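Local coordinates for protein monovalent Na+/H+ antiporter subunit A (Dietzia sp. DQ12-45-1b, PDB 7D3U) that probably takes part in exchanging sodium ions for protons across the cell membrane, as one subunit of the multi-chain Mrp antiporter complex, at residues Gly106-Phe111 with Thr231-Tyr236; Cys137-Ile142 with Pro152-Leu157; Ala614-Ser619 with Ala627-Val632; Arg620-Ala625 with Arg669-Phe674. All coordinates share one frame; numbering follows the deposited sequence.

Contact 1. Residues Gly106-Phe111 with Thr231-Tyr236. With LMT (dodecyl-beta-D-maltoside), chain T.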
loop_
_atom_site.group_PDB
_atom_site.type_symbol
_atom_site.label_atom_id
_atom_site.label_comp_id
_atom_site.label_asym_id
_atom_site.label_seq_id
_atom_site.Cartn_x
_atom_site.Cartn_y
_atom_site.Cartn_z
ATOM N N GLY B 106 29.396 18.980 -21.840
ATOM C CA GLY B 106 28.227 19.358 -21.067
ATOM C C GLY B 106 28.353 19.075 -19.588
ATOM O O GLY B 106 27.591 19.629 -18.792
ATOM N N LEU B 107 29.295 18.220 -19.200
ATOM C CA LEU B 107 29.589 17.966 -17.798
ATOM C C LEU B 107 30.780 18.765 -17.295
ATOM O O LEU B 107 30.718 19.340 -16.207
ATOM C CB LEU B 107 29.850 16.476 -17.573
ATOM C CG LEU B 107 28.621 15.575 -17.616
ATOM C CD1 LEU B 107 29.019 14.129 -17.410
ATOM C CD2 LEU B 107 27.628 16.011 -16.563
ATOM N N MET B 108 31.860 18.832 -18.073
ATOM C CA MET B 108 33.050 19.536 -17.617
ATOM C C MET B 108 32.846 21.043 -17.561
ATOM O O MET B 108 33.589 21.730 -16.853
ATOM C CB MET B 108 34.232 19.195 -18.519
ATOM C CG MET B 108 34.893 17.878 -18.178
ATOM S SD MET B 108 35.901 18.014 -16.697
ATOM C CE MET B 108 36.991 19.341 -17.187
ATOM N N THR B 109 31.860 21.574 -18.283
ATOM C CA THR B 109 31.500 22.979 -18.145
ATOM C C THR B 109 30.396 23.184 -17.118
ATOM O O THR B 109 30.354 24.225 -16.456
ATOM C CB THR B 109 31.068 23.555 -19.493
ATOM O OG1 THR B 109 29.809 22.991 -19.869
ATOM C CG2 THR B 109 32.094 23.249 -20.561
ATOM N N LEU B 110 29.493 22.211 -16.975
ATOM C CA LEU B 110 28.551 22.251 -15.863
ATOM C C LEU B 110 29.271 22.080 -14.534
ATOM O O LEU B 110 28.801 22.576 -13.505
ATOM C CB LEU B 110 27.480 21.176 -16.037
ATOM C CG LEU B 110 26.344 21.147 -15.018
ATOM C CD1 LEU B 110 25.012 21.045 -15.730
ATOM C CD2 LEU B 110 26.522 19.988 -14.058
ATOM N N PHE B 111 30.407 21.379 -14.537
ATOM C CA PHE B 111 31.258 21.339 -13.355
ATOM C C PHE B 111 31.733 22.731 -12.976
ATOM O O PHE B 111 31.678 23.110 -11.800
ATOM C CB PHE B 111 32.456 20.426 -13.607
ATOM C CG PHE B 111 32.898 19.659 -12.399
ATOM C CD1 PHE B 111 32.364 19.930 -11.154
ATOM C CD2 PHE B 111 33.845 18.659 -12.512
ATOM C CE1 PHE B 111 32.770 19.220 -10.046
ATOM C CE2 PHE B 111 34.253 17.944 -11.409
ATOM C CZ PHE B 111 33.716 18.226 -10.173
ATOM N N THR B 231 42.014 11.811 -18.013
ATOM C CA THR B 231 42.979 12.664 -17.325
ATOM C C THR B 231 42.640 14.157 -17.322
ATOM O O THR B 231 43.083 14.857 -16.406
ATOM C CB THR B 231 44.385 12.449 -17.894
ATOM O OG1 THR B 231 44.781 11.085 -17.701
ATOM C CG2 THR B 231 45.393 13.375 -17.258
ATOM N N PRO B 232 41.893 14.711 -18.287
ATOM C CA PRO B 232 41.483 16.116 -18.122
ATOM C C PRO B 232 40.462 16.315 -17.019
ATOM O O PRO B 232 40.546 17.309 -16.284
ATOM C CB PRO B 232 40.909 16.485 -19.495
ATOM C CG PRO B 232 41.498 15.519 -20.418
ATOM C CD PRO B 232 41.574 14.247 -19.645
ATOM N N VAL B 233 39.499 15.404 -16.868
ATOM C CA VAL B 233 38.558 15.532 -15.762
ATOM C C VAL B 233 39.280 15.299 -14.443
ATOM O O VAL B 233 38.917 15.867 -13.412
ATOM C CB VAL B 233 37.361 14.576 -15.933
ATOM C CG1 VAL B 233 36.456 14.629 -14.720
ATOM C CG2 VAL B 233 36.600 14.861 -17.208
ATOM N N SER B 234 40.342 14.489 -14.467
ATOM C CA SER B 234 41.170 14.332 -13.276
ATOM C C SER B 234 41.924 15.617 -12.967
ATOM O O SER B 234 42.042 16.014 -11.802
ATOM C CB SER B 234 42.145 13.172 -13.460
ATOM O OG SER B 234 41.549 11.943 -13.091
ATOM N N ALA B 235 42.441 16.282 -14.002
ATOM C CA ALA B 235 43.112 17.563 -13.813
ATOM C C ALA B 235 42.173 18.575 -13.178
ATOM O O ALA B 235 42.536 19.259 -12.216
ATOM C CB ALA B 235 43.632 18.085 -15.151
ATOM N N TYR B 236 40.955 18.678 -13.704
ATOM C CA TYR B 236 39.998 19.625 -13.142
ATOM C C TYR B 236 39.604 19.231 -11.725
ATOM O O TYR B 236 39.657 20.054 -10.805
ATOM C CB TYR B 236 38.764 19.723 -14.034
ATOM C CG TYR B 236 38.019 21.024 -13.873
ATOM C CD1 TYR B 236 38.671 22.164 -13.431
ATOM C CD2 TYR B 236 36.664 21.110 -14.152
ATOM C CE1 TYR B 236 37.997 23.356 -13.281
ATOM C CE2 TYR B 236 35.982 22.298 -14.002
ATOM C CZ TYR B 236 36.654 23.417 -13.566
ATOM O OH TYR B 236 35.979 24.605 -13.414
HETATM C C1 LMT T . 26.577 11.832 -27.253
HETATM C C2 LMT T . 25.834 13.126 -27.116
HETATM C C3 LMT T . 25.126 13.351 -25.821
HETATM C C4 LMT T . 24.381 14.653 -25.932
HETATM C C5 LMT T . 23.815 15.035 -24.607
HETATM C C6 LMT T . 24.838 15.659 -23.718
HETATM C C7 LMT T . 24.282 15.806 -22.334
HETATM C C8 LMT T . 25.127 16.763 -21.571
HETATM C C9 LMT T . 24.490 18.094 -21.344
HETATM C C10 LMT T . 24.781 18.491 -19.926
HETATM C C11 LMT T . 24.427 19.921 -19.671
HETATM C C12 LMT T . 22.956 20.110 -19.524
#
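Met108 and Val233 face each other where segments 106-111 and 231-236 run almost parallel, with axes 11.4 Å apart and inclined by 5°. Their CA atoms are 7.1 Å apart, an interval that the side chains bridge. Met108 does most of this: CG lies anti to the carbonyl carbon (chi1 -81°), and bends at the next two torsions curl the thioether onto the other helix. Its SD rests against Val233 CG2 at 3.3 Å, and its CE methyl meets Tyr236 CD2 at 3.5 Å. SD also lies 5.4 Å from the Tyr236 ring centroid, far off the ring normal, an oblique Met-aromatic contact. One turn on, the Phe111 and Tyr236 rings meet obliquely (planes 81° apart, centroids 5.7 Å). The Tyr236 hydroxyl is hydrogen-bonded to Val80 O. Replacing Met108 with an alanine would probably open a gap between the helices, leaving Val233 CG2 and the CD2 side of Tyr236 without their partner. Elsewhere on helix 102-119, Gly106 O approaches detergent atom C10 at 3.2 Å. Such apolar and aromatic interlocking of near-parallel helices belongs to the transmembrane bundle that Mrp antiporter subunits share with complex I.

Contact 2. Residues Cys137-Ile142 with Pro152-Leu157. With LMT (dodecyl-beta-D-maltoside), chain Q.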
loop_
_atom_site.group_PDB
_atom_site.type_symbol
_atom_site.label_atom_id
_atom_site.label_comp_id
_atom_site.label_asym_id
_atom_site.label_seq_id
_atom_site.Cartn_x
_atom_site.Cartn_y
_atom_site.Cartn_z
ATOM N N CYS B 137 27.741 16.053 -10.834
ATOM C CA CYS B 137 28.521 16.186 -12.057
ATOM C C CYS B 137 29.793 15.350 -11.989
ATOM O O CYS B 137 30.206 14.751 -12.987
ATOM C CB CYS B 137 28.854 17.653 -12.308
ATOM S SG CYS B 137 30.106 17.889 -13.565
ATOM N N SER B 138 30.411 15.269 -10.810
ATOM C CA SER B 138 31.603 14.443 -10.665
ATOM C C SER B 138 31.264 12.965 -10.768
ATOM O O SER B 138 32.012 12.195 -11.382
ATOM C CB SER B 138 32.287 14.736 -9.335
ATOM O OG SER B 138 33.418 13.902 -9.174
ATOM N N PHE B 139 30.154 12.544 -10.159
ATOM C CA PHE B 139 29.718 11.161 -10.311
ATOM C C PHE B 139 29.531 10.811 -11.780
ATOM O O PHE B 139 29.988 9.762 -12.243
ATOM C CB PHE B 139 28.424 10.928 -9.533
ATOM C CG PHE B 139 27.701 9.672 -9.925
ATOM C CD1 PHE B 139 28.117 8.443 -9.454
ATOM C CD2 PHE B 139 26.602 9.722 -10.760
ATOM C CE1 PHE B 139 27.454 7.288 -9.810
ATOM C CE2 PHE B 139 25.938 8.571 -11.119
ATOM C CZ PHE B 139 26.364 7.354 -10.644
ATOM N N PHE B 140 28.880 11.696 -12.535
ATOM C CA PHE B 140 28.648 11.409 -13.947
ATOM C C PHE B 140 29.931 11.473 -14.762
ATOM O O PHE B 140 30.044 10.785 -15.783
ATOM C CB PHE B 140 27.611 12.369 -14.521
ATOM C CG PHE B 140 26.218 11.844 -14.454
ATOM C CD1 PHE B 140 25.875 10.688 -15.127
ATOM C CD2 PHE B 140 25.254 12.499 -13.721
ATOM C CE1 PHE B 140 24.594 10.196 -15.069
ATOM C CE2 PHE B 140 23.973 12.014 -13.663
ATOM C CZ PHE B 140 23.641 10.859 -14.337
ATOM N N LEU B 141 30.901 12.283 -14.339
ATOM C CA LEU B 141 32.182 12.299 -15.034
ATOM C C LEU B 141 32.966 11.020 -14.783
ATOM O O LEU B 141 33.661 10.535 -15.682
ATOM C CB LEU B 141 33.001 13.514 -14.604
ATOM C CG LEU B 141 32.713 14.801 -15.372
ATOM C CD1 LEU B 141 33.474 15.960 -14.764
ATOM C CD2 LEU B 141 33.074 14.631 -16.834
ATOM N N ILE B 142 32.869 10.462 -13.576
ATOM C CA ILE B 142 33.551 9.200 -13.308
ATOM C C ILE B 142 32.832 8.041 -13.990
ATOM O O ILE B 142 33.475 7.070 -14.410
ATOM C CB ILE B 142 33.699 8.966 -11.794
ATOM C CG1 ILE B 142 34.313 10.189 -11.115
ATOM C CG2 ILE B 142 34.571 7.756 -11.527
ATOM C CD1 ILE B 142 35.652 10.586 -11.672
ATOM N N PRO B 152 33.911 2.884 -8.933
ATOM C CA PRO B 152 34.506 4.095 -8.351
ATOM C C PRO B 152 33.571 5.285 -8.353
ATOM O O PRO B 152 33.595 6.076 -7.405
ATOM C CB PRO B 152 35.732 4.341 -9.236
ATOM C CG PRO B 152 36.111 3.000 -9.697
ATOM C CD PRO B 152 34.813 2.292 -9.940
ATOM N N ALA B 153 32.734 5.435 -9.381
ATOM C CA ALA B 153 31.780 6.538 -9.390
ATOM C C ALA B 153 30.739 6.376 -8.292
ATOM O O ALA B 153 30.373 7.352 -7.628
ATOM C CB ALA B 153 31.105 6.638 -10.753
ATOM N N VAL B 154 30.254 5.150 -8.084
ATOM C CA VAL B 154 29.282 4.908 -7.023
ATOM C C VAL B 154 29.894 5.217 -5.665
ATOM O O VAL B 154 29.268 5.863 -4.817
ATOM C CB VAL B 154 28.761 3.461 -7.094
ATOM C CG1 VAL B 154 28.110 3.066 -5.782
ATOM C CG2 VAL B 154 27.776 3.312 -8.236
ATOM N N ARG B 155 31.132 4.777 -5.442
ATOM C CA ARG B 155 31.778 5.038 -4.160
ATOM C C ARG B 155 32.060 6.523 -3.974
ATOM O O ARG B 155 31.916 7.051 -2.867
ATOM C CB ARG B 155 33.061 4.222 -4.046
ATOM C CG ARG B 155 32.808 2.732 -4.046
ATOM C CD ARG B 155 34.060 1.962 -3.711
ATOM N NE ARG B 155 34.939 1.821 -4.866
ATOM C CZ ARG B 155 35.197 0.667 -5.470
ATOM N NH1 ARG B 155 34.642 -0.452 -5.028
ATOM N NH2 ARG B 155 36.010 0.631 -6.515
ATOM N N THR B 156 32.448 7.216 -5.046
ATOM C CA THR B 156 32.657 8.657 -4.964
ATOM C C THR B 156 31.369 9.374 -4.590
ATOM O O THR B 156 31.364 10.225 -3.695
ATOM C CB THR B 156 33.197 9.183 -6.292
ATOM O OG1 THR B 156 34.598 8.901 -6.382
ATOM C CG2 THR B 156 32.980 10.682 -6.407
ATOM N N LEU B 157 30.268 9.039 -5.262
ATOM C CA LEU B 157 28.993 9.669 -4.939
ATOM C C LEU B 157 28.583 9.373 -3.504
ATOM O O LEU B 157 28.146 10.275 -2.783
ATOM C CB LEU B 157 27.913 9.205 -5.912
ATOM C CG LEU B 157 26.567 9.916 -5.778
ATOM C CD1 LEU B 157 26.756 11.414 -5.882
ATOM C CD2 LEU B 157 25.597 9.428 -6.835
HETATM C C1 LMT Q . 19.898 13.790 -14.453
HETATM C C2 LMT Q . 19.998 13.121 -15.790
HETATM C C3 LMT Q . 20.534 11.730 -15.798
HETATM C C4 LMT Q . 21.086 11.470 -17.173
HETATM C C5 LMT Q . 21.350 10.017 -17.358
HETATM C C6 LMT Q . 22.269 9.750 -18.501
HETATM C C7 LMT Q . 22.150 8.316 -18.918
HETATM C C8 LMT Q . 23.318 7.955 -19.766
HETATM C C9 LMT Q . 24.595 7.773 -19.012
HETATM C C10 LMT Q . 25.597 7.186 -19.967
HETATM C C11 LMT Q . 26.734 6.545 -19.239
HETATM C C12 LMT Q . 27.690 5.893 -20.179
#
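Phe139 and Leu157 both carry CG anti to the backbone N (chi1 164° and -173°), which swings the ring and the leucine branch into the space between their helices. There Leu157 CD2 sits over one face of the Phe139 ring, 3.9 Å from its centroid and 16° off the normal, a CH-pi contact displaced toward the rim. The edge of the same ring is turned to the opposing backbone: CD1 lies 3.1 Å from Ala153 O, and Val154 N is also near the ring plane. Ala153 O also accepts the helical bond from Leu157 N. Ala153 sits in the close approach, its CA 5.1 Å from Ile142 CA, and Ile142 CB touches Ala153 CB at 3.6 Å. A serine in place of Phe139 would probably leave Leu157 CD2 without its aromatic face and open a gap beside Ala153. Segments 137-142 and 152-157 run antiparallel with their axes 8.4 Å apart, part of a hairpin of consecutive helices. Phe140, pointing away from it, touches detergent and meets Phe374 of subunit D edge-to-face, while Leu423 of subunit D packs on Phe139 and Leu157. Arg155 is salt-bridged to Asp544 on helix 543-558, and helices 102-119 and 231-240 pack against Cys137, Ser138 and Leu141.

Contact 3. Residues Ala614-Ser619 with Ala627-Val632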
loop_
_atom_site.group_PDB
_atom_site.type_symbol
_atom_site.label_atom_id
_atom_site.label_comp_id
_atom_site.label_asym_id
_atom_site.label_seq_id
_atom_site.Cartn_x
_atom_site.Cartn_y
_atom_site.Cartn_z
ATOM N N ALA B 614 -17.720 -21.473 18.673
ATOM C CA ALA B 614 -16.843 -22.548 19.118
ATOM C C ALA B 614 -16.903 -23.735 18.166
ATOM O O ALA B 614 -15.866 -24.314 17.819
ATOM C CB ALA B 614 -17.213 -22.977 20.536
ATOM N N ALA B 615 -18.106 -24.100 17.718
ATOM C CA ALA B 615 -18.233 -25.203 16.775
ATOM C C ALA B 615 -17.579 -24.876 15.443
ATOM O O ALA B 615 -17.144 -25.784 14.728
ATOM C CB ALA B 615 -19.706 -25.553 16.573
ATOM N N MET B 616 -17.503 -23.592 15.086
ATOM C CA MET B 616 -16.818 -23.221 13.854
ATOM C C MET B 616 -15.306 -23.264 14.020
ATOM O O MET B 616 -14.595 -23.718 13.117
ATOM C CB MET B 616 -17.251 -21.829 13.402
ATOM C CG MET B 616 -16.573 -21.372 12.122
ATOM S SD MET B 616 -16.959 -19.668 11.692
ATOM C CE MET B 616 -18.710 -19.639 12.039
ATOM N N VAL B 617 -14.796 -22.801 15.161
ATOM C CA VAL B 617 -13.349 -22.743 15.335
ATOM C C VAL B 617 -12.748 -24.091 15.705
ATOM O O VAL B 617 -11.531 -24.269 15.575
ATOM C CB VAL B 617 -12.948 -21.695 16.385
ATOM C CG1 VAL B 617 -13.507 -20.334 16.014
ATOM C CG2 VAL B 617 -13.419 -22.116 17.761
ATOM N N ILE B 618 -13.550 -25.052 16.163
ATOM C CA ILE B 618 -13.043 -26.391 16.440
ATOM C C ILE B 618 -13.482 -27.394 15.382
ATOM O O ILE B 618 -13.254 -28.598 15.542
ATOM C CB ILE B 618 -13.439 -26.866 17.847
ATOM C CG1 ILE B 618 -14.887 -27.354 17.870
ATOM C CG2 ILE B 618 -13.221 -25.758 18.862
ATOM C CD1 ILE B 618 -15.308 -27.921 19.201
ATOM N N SER B 619 -14.090 -26.932 14.293
ATOM C CA SER B 619 -14.533 -27.829 13.235
ATOM C C SER B 619 -13.348 -28.267 12.388
ATOM O O SER B 619 -12.603 -27.432 11.867
ATOM C CB SER B 619 -15.580 -27.146 12.358
ATOM O OG SER B 619 -16.358 -28.100 11.660
ATOM N N ALA B 627 -21.711 -25.076 7.872
ATOM C CA ALA B 627 -22.938 -25.170 8.655
ATOM C C ALA B 627 -22.883 -24.238 9.859
ATOM O O ALA B 627 -23.862 -23.548 10.170
ATOM C CB ALA B 627 -23.174 -26.612 9.093
ATOM N N ASN B 628 -21.733 -24.178 10.532
ATOM C CA ASN B 628 -21.592 -23.264 11.656
ATOM C C ASN B 628 -21.562 -21.812 11.200
ATOM O O ASN B 628 -21.961 -20.925 11.955
ATOM C CB ASN B 628 -20.336 -23.605 12.450
ATOM C CG ASN B 628 -20.491 -24.872 13.256
ATOM O OD1 ASN B 628 -19.600 -25.719 13.284
ATOM N ND2 ASN B 628 -21.635 -25.014 13.915
ATOM N N VAL B 629 -21.116 -21.550 9.972
ATOM C CA VAL B 629 -21.188 -20.193 9.437
ATOM C C VAL B 629 -22.639 -19.785 9.235
ATOM O O VAL B 629 -23.042 -18.671 9.590
ATOM C CB VAL B 629 -20.384 -20.086 8.130
ATOM C CG1 VAL B 629 -20.951 -18.992 7.240
ATOM C CG2 VAL B 629 -18.932 -19.815 8.438
ATOM N N GLY B 630 -23.446 -20.678 8.664
ATOM C CA GLY B 630 -24.871 -20.406 8.558
ATOM C C GLY B 630 -25.523 -20.210 9.914
ATOM O O GLY B 630 -26.391 -19.348 10.081
ATOM N N ILE B 631 -25.097 -20.990 10.906
ATOM C CA ILE B 631 -25.680 -20.877 12.238
ATOM C C ILE B 631 -25.289 -19.558 12.891
ATOM O O ILE B 631 -26.109 -18.910 13.549
ATOM C CB ILE B 631 -25.268 -22.081 13.097
ATOM C CG1 ILE B 631 -26.110 -23.293 12.720
ATOM C CG2 ILE B 631 -25.415 -21.769 14.578
ATOM C CD1 ILE B 631 -25.726 -24.516 13.463
ATOM N N VAL B 632 -24.035 -19.137 12.726
ATOM C CA VAL B 632 -23.606 -17.857 13.274
ATOM C C VAL B 632 -24.315 -16.713 12.563
ATOM O O VAL B 632 -24.666 -15.705 13.183
ATOM C CB VAL B 632 -22.074 -17.729 13.193
ATOM C CG1 VAL B 632 -21.641 -16.291 13.407
ATOM C CG2 VAL B 632 -21.425 -18.627 14.224
#
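Met616 and Asn628, with CA atoms 5.3 Å apart, meet inside a transmembrane helical hairpin in which helix 603-617 turns back through a short loop into helix 622-642. The tight part is built on Met616. Its CG is anti to the backbone N (chi1 180°) and the chain stays extended as far as SD, then bends at chi3 to lay the CE methyl on the second helix. CE touches Val629 CG2 and Val632 CG2, each at 3.6 Å, and reaches Asn628 O at 3.5 Å, while Met616 CB packs on Asn628 CB at 3.7 Å. The Asn628 amide lies against Ala615, where both OD1 and ND2 come to 3.3 Å from Ala615 CB. OD1 is modelled close to Ala615 O, two acceptors, so the choice of amide rotamer is doubtful at this resolution. Subunit F covers this side, with its Met22 on Asn628 and its Ile23 on Ala615, and Leu32 of subunit C packs on Met616. The looser part lies where helix 603-617 ends. Val617 points away from the partner helix, its O hydrogen-bonded to Arg25 of subunit C; it and Ile618 touch detergent, and Ile618 is partly exposed. Ser619, already in the loop, adds little: its OG makes a weak bond to Ser621 O and stays 4.3 Å from Asn628 OD1.

Contact 4. Residues Arg620-Ala625 with Arg669-Phe674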
loop_
_atom_site.group_PDB
_atom_site.type_symbol
_atom_site.label_atom_id
_atom_site.label_comp_id
_atom_site.label_asym_id
_atom_site.label_seq_id
_atom_site.Cartn_x
_atom_site.Cartn_y
_atom_site.Cartn_z
ATOM N N ARG B 620 -13.176 -29.578 12.248
ATOM C CA ARG B 620 -12.094 -30.144 11.457
ATOM C C ARG B 620 -12.527 -30.528 10.050
ATOM O O ARG B 620 -11.718 -31.079 9.299
ATOM C CB ARG B 620 -11.509 -31.369 12.165
ATOM C CG ARG B 620 -10.661 -31.036 13.376
ATOM C CD ARG B 620 -10.632 -32.192 14.361
ATOM N NE ARG B 620 -11.937 -32.419 14.976
ATOM C CZ ARG B 620 -12.132 -33.139 16.076
ATOM N NH1 ARG B 620 -11.103 -33.707 16.690
ATOM N NH2 ARG B 620 -13.356 -33.290 16.563
ATOM N N SER B 621 -13.773 -30.257 9.675
ATOM C CA SER B 621 -14.286 -30.592 8.356
ATOM C C SER B 621 -14.921 -29.360 7.731
ATOM O O SER B 621 -15.607 -28.594 8.413
ATOM C CB SER B 621 -15.308 -31.725 8.428
ATOM O OG SER B 621 -16.627 -31.210 8.436
ATOM N N ARG B 622 -14.689 -29.176 6.430
ATOM C CA ARG B 622 -15.153 -27.972 5.751
ATOM C C ARG B 622 -16.671 -27.841 5.749
ATOM O O ARG B 622 -17.181 -26.722 5.632
ATOM C CB ARG B 622 -14.633 -27.947 4.314
ATOM C CG ARG B 622 -13.127 -27.813 4.202
ATOM C CD ARG B 622 -12.688 -27.721 2.753
ATOM N NE ARG B 622 -11.241 -27.615 2.623
ATOM C CZ ARG B 622 -10.566 -26.478 2.735
ATOM N NH1 ARG B 622 -11.207 -25.347 2.985
ATOM N NH2 ARG B 622 -9.247 -26.472 2.603
ATOM N N LEU B 623 -17.404 -28.947 5.875
ATOM C CA LEU B 623 -18.861 -28.860 5.852
ATOM C C LEU B 623 -19.418 -28.425 7.201
ATOM O O LEU B 623 -20.342 -27.604 7.260
ATOM C CB LEU B 623 -19.463 -30.198 5.436
ATOM C CG LEU B 623 -20.981 -30.269 5.564
ATOM C CD1 LEU B 623 -21.638 -29.310 4.598
ATOM C CD2 LEU B 623 -21.449 -31.676 5.314
ATOM N N GLY B 624 -18.883 -28.971 8.293
ATOM C CA GLY B 624 -19.252 -28.471 9.604
ATOM C C GLY B 624 -18.975 -26.991 9.751
ATOM O O GLY B 624 -19.737 -26.273 10.403
ATOM N N ALA B 625 -17.912 -26.504 9.112
ATOM C CA ALA B 625 -17.568 -25.092 9.210
ATOM C C ALA B 625 -18.578 -24.215 8.481
ATOM O O ALA B 625 -18.960 -23.158 8.987
ATOM C CB ALA B 625 -16.164 -24.860 8.664
ATOM N N ARG B 669 -14.980 -27.692 -4.559
ATOM C CA ARG B 669 -13.732 -27.842 -5.296
ATOM C C ARG B 669 -12.541 -28.172 -4.408
ATOM O O ARG B 669 -11.508 -28.610 -4.925
ATOM C CB ARG B 669 -13.422 -26.559 -6.071
ATOM C CG ARG B 669 -14.623 -25.946 -6.754
ATOM C CD ARG B 669 -14.263 -24.640 -7.429
ATOM N NE ARG B 669 -14.696 -24.618 -8.820
ATOM C CZ ARG B 669 -15.937 -24.354 -9.211
ATOM N NH1 ARG B 669 -16.872 -24.084 -8.313
ATOM N NH2 ARG B 669 -16.243 -24.357 -10.499
ATOM N N LEU B 670 -12.656 -27.972 -3.109
ATOM C CA LEU B 670 -11.574 -28.140 -2.154
ATOM C C LEU B 670 -11.740 -29.438 -1.378
ATOM O O LEU B 670 -12.822 -30.030 -1.365
ATOM C CB LEU B 670 -11.542 -26.948 -1.193
ATOM C CG LEU B 670 -11.349 -25.589 -1.861
ATOM C CD1 LEU B 670 -11.653 -24.473 -0.890
ATOM C CD2 LEU B 670 -9.939 -25.458 -2.397
ATOM N N PRO B 671 -10.683 -29.920 -0.722
ATOM C CA PRO B 671 -10.789 -31.176 0.030
ATOM C C PRO B 671 -11.807 -31.081 1.157
ATOM O O PRO B 671 -12.349 -30.021 1.472
ATOM C CB PRO B 671 -9.371 -31.392 0.571
ATOM C CG PRO B 671 -8.709 -30.059 0.470
ATOM C CD PRO B 671 -9.295 -29.429 -0.746
ATOM N N ARG B 672 -12.056 -32.233 1.782
ATOM C CA ARG B 672 -13.134 -32.337 2.757
ATOM C C ARG B 672 -12.730 -31.829 4.132
ATOM O O ARG B 672 -13.585 -31.349 4.883
ATOM C CB ARG B 672 -13.603 -33.787 2.863
ATOM C CG ARG B 672 -14.225 -34.327 1.591
ATOM C CD ARG B 672 -15.357 -35.288 1.901
ATOM N NE ARG B 672 -16.358 -35.306 0.840
ATOM C CZ ARG B 672 -17.534 -35.916 0.935
ATOM N NH1 ARG B 672 -17.860 -36.564 2.045
ATOM N NH2 ARG B 672 -18.385 -35.881 -0.083
ATOM N N ALA B 673 -11.453 -31.924 4.484
ATOM C CA ALA B 673 -10.981 -31.562 5.810
ATOM C C ALA B 673 -9.997 -30.409 5.718
ATOM O O ALA B 673 -9.223 -30.316 4.761
ATOM C CB ALA B 673 -10.320 -32.754 6.508
ATOM N N PHE B 674 -10.037 -29.528 6.714
ATOM C CA PHE B 674 -9.073 -28.444 6.786
ATOM C C PHE B 674 -7.661 -29.001 6.909
ATOM O O PHE B 674 -7.447 -30.150 7.305
ATOM C CB PHE B 674 -9.375 -27.535 7.974
ATOM C CG PHE B 674 -10.619 -26.717 7.811
ATOM C CD1 PHE B 674 -10.963 -26.196 6.579
ATOM C CD2 PHE B 674 -11.443 -26.470 8.889
ATOM C CE1 PHE B 674 -12.105 -25.443 6.430
ATOM C CE2 PHE B 674 -12.585 -25.719 8.743
ATOM C CZ PHE B 674 -12.916 -25.206 7.513
#
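The Arg622 guanidinium is sandwiched between Leu670 CB, 3.9 Å above one face, and Phe674 CD1, 3.7 Å above the other, with Pro671 O at its edge. The Phe674 ring stands almost perpendicular to it (83°), so Arg622 NH1 lies near the ring plane at its rim; no stack forms. One face of that ring looks onto Arg622 N and Ser621 C, and Ala625 CB sits at the edge, 3.5 Å from CZ. All this gathers at the capped start of helix 622-642: Ser621 is its N-cap, its OG accepting from Gly624 N at 3.2 Å (168°). Arg622 places CG beside the backbone N and then runs extended to NE, which carries the guanidinium past the ring to subunit C, where NH2 forms a salt bridge with Asp97. That charge partner and the two faces together limit how the group can turn. The loop 669-674 also faces other subunits, as Arg672 NH1 is hydrogen-bonded to Ser95 of subunit G. Backbone bonds tie this loop to the helix start. Phe674 N makes a weak one to Arg620 O at 3.5 Å, and Ala673 CB touches the same oxygen. Stronger is the bond that takes up an N-H of the first helical turn: Arg622 N to Arg672 O, 2.9 Å long and nearly straight at 169°.

How the contacts relate
The four contacts form two pairs in well-separated parts of the chain. Contacts 1 and 2, with centres about 12 Å apart, touch through the consecutive helices 102-119 and 124-142: Phe111 CD2 meets Leu141 CD1 at 3.5 Å. Both segments of contact 2 fall between those of contact 1 in sequence. Contacts 3 and 4 follow later, also about 12 Å apart between centres; they share helix 622-642, their segments interleave along the chain, and all four of their segments lie in the MBH subunit D range. The centres of contacts 1 and 3 are about 75 Å apart, so the antiporter-like bundle and the MbhD-like part pack as distinct regions of one long membrane subunit.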